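Local coordinates for octaprenyl Pyrophosphate Synthase (Helicobacter pylori, PDB 3TC1), which probably builds octaprenyl pyrophosphate by adding isopentenyl pyrophosphate units one after another to a shorter allylic pyrophosphate primer, at residues Glu121-Ala124 with Gln125-Asn129. Numbering follows the deposited sequence.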
loop_
_atom_site.group_PDB
_atom_site.type_symbol
_atom_site.label_atom_id
_atom_site.label_comp_id
_atom_site.label_asym_id
_atom_site.label_seq_id
_atom_site.Cartn_x
_atom_site.Cartn_y
_atom_site.Cartn_z
ATOM N N GLU B 121 -15.211 -11.914 8.197
ATOM C CA GLU B 121 -15.500 -11.322 6.898
ATOM C C GLU B 121 -16.222 -9.978 6.883
ATOM O O GLU B 121 -15.887 -9.111 6.075
ATOM C CB GLU B 121 -16.285 -12.320 6.049
ATOM C CG GLU B 121 -16.568 -11.836 4.646
ATOM C CD GLU B 121 -17.319 -12.859 3.829
ATOM O OE1 GLU B 121 -18.416 -13.274 4.258
ATOM O OE2 GLU B 121 -16.814 -13.246 2.758
ATOM N N LEU B 122 -17.219 -9.806 7.745
ATOM C CA LEU B 122 -17.971 -8.554 7.779
ATOM C C LEU B 122 -17.084 -7.357 8.068
ATOM O O LEU B 122 -17.144 -6.344 7.374
ATOM C CB LEU B 122 -19.085 -8.612 8.828
ATOM C CG LEU B 122 -20.424 -9.210 8.399
ATOM C CD1 LEU B 122 -21.414 -9.109 9.553
ATOM C CD2 LEU B 122 -20.949 -8.464 7.179
ATOM N N ILE B 123 -16.271 -7.475 9.109
ATOM C CA ILE B 123 -15.370 -6.398 9.483
ATOM C C ILE B 123 -14.240 -6.279 8.462
ATOM O O ILE B 123 -13.890 -5.175 8.045
ATOM C CB ILE B 123 -14.799 -6.642 10.906
ATOM C CG1 ILE B 123 -15.919 -6.460 11.939
ATOM C CG2 ILE B 123 -13.636 -5.698 11.185
ATOM C CD1 ILE B 123 -15.564 -6.937 13.335
ATOM N N ALA B 124 -13.680 -7.412 8.046
ATOM C CA ALA B 124 -12.592 -7.400 7.071
ATOM C C ALA B 124 -13.007 -6.698 5.780
ATOM O O ALA B 124 -12.223 -5.958 5.194
ATOM C CB ALA B 124 -12.135 -8.825 6.764
ATOM N N GLN B 125 -14.237 -6.934 5.337
ATOM C CA GLN B 125 -14.717 -6.307 4.112
ATOM C C GLN B 125 -15.013 -4.823 4.289
ATOM O O GLN B 125 -14.742 -4.029 3.396
ATOM C CB GLN B 125 -15.964 -7.022 3.595
ATOM C CG GLN B 125 -15.684 -8.417 3.067
ATOM C CD GLN B 125 -16.840 -8.984 2.270
ATOM O OE1 GLN B 125 -16.799 -10.133 1.835
ATOM N NE2 GLN B 125 -17.874 -8.180 2.069
ATOM N N ALA B 126 -15.570 -4.447 5.436
ATOM C CA ALA B 126 -15.881 -3.043 5.683
ATOM C C ALA B 126 -14.607 -2.207 5.668
ATOM O O ALA B 126 -14.540 -1.168 5.008
ATOM C CB ALA B 126 -16.602 -2.886 7.017
ATOM N N LEU B 127 -13.583 -2.661 6.377
ATOM C CA LEU B 127 -12.342 -1.902 6.409
ATOM C C LEU B 127 -11.525 -1.992 5.123
ATOM O O LEU B 127 -10.970 -0.984 4.682
ATOM C CB LEU B 127 -11.482 -2.318 7.606
ATOM C CG LEU B 127 -11.987 -1.858 8.979
ATOM C CD1 LEU B 127 -10.984 -2.267 10.035
ATOM C CD2 LEU B 127 -12.175 -0.345 8.994
ATOM N N SER B 128 -11.441 -3.174 4.512
ATOM C CA SER B 128 -10.658 -3.271 3.280
ATOM C C SER B 128 -11.324 -2.439 2.184
ATOM O O SER B 128 -10.650 -1.854 1.337
ATOM C CB SER B 128 -10.466 -4.737 2.839
ATOM O OG SER B 128 -11.676 -5.374 2.478
ATOM N N ASN B 129 -12.648 -2.353 2.219
ATOM C CA ASN B 129 -13.357 -1.557 1.225
ATOM C C ASN B 129 -13.089 -0.075 1.477
ATOM O O ASN B 129 -13.039 0.724 0.538
ATOM C CB ASN B 129 -14.862 -1.818 1.287
ATOM C CG ASN B 129 -15.642 -0.955 0.307
ATOM O OD1 ASN B 129 -15.507 -1.093 -0.911
ATOM N ND2 ASN B 129 -16.454 -0.048 0.839
#
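E121, L122, I123 and A124 each lend their carbonyl oxygen to the backbone N-H four residues on, making regular alpha-helical turns in which the bond from L127 N to I123 O, 3.0 Å, is nearly straight at 175°. The carbonyl of A124 does double duty. A124 O accepts hydrogen bonds from S128 N at 3.0 Å and from S128 OG at 2.8 Å, and the two donors arrive from opposite faces of its plane. A chi1 of 65° sets OG between the backbone N and the carbonyl carbon of S128, folding the hydroxyl back over the preceding turn; serine is short enough to satisfy its buried hydroxyl in this way within its own helix. That hydroxyl also hydrogen-bonds S117 OG of the second subunit. The short side chain of buried A124 packs on L116 of helix 92-116, which suits a residue pressed against a neighbouring helix. On the more open side, E121 and Q125 run side by side in the same direction. Both chains are extended, and CG of Q125 lies 3.9 Å from CG of E121, while the carboxylate and amide planes are turned 63° apart. Long polar chains suit this more exposed side, where both residues pack against K118 of the second subunit. I123 and L127 occupy the buried flank, with I123 CG2 only loosely approaching L127 CD1 at 4.5 Å. Both side chains pack on L62 of helix 53-80, S173 of helix 152-177 and L116. The small CB of A126 sits 3.5 Å from L122 O and also packs on S173. I123 and L127 thus turn to helices of their own chain, while E121, Q125 and S128 meet the second subunit. The bond from S128 OG to A124 O is the i to i+4 side-chain-to-backbone hydrogen bond characteristic of a helical serine, here in the opening turns of helix 121-144 of the all-helical polyprenyl synthase fold, at the dimer interface.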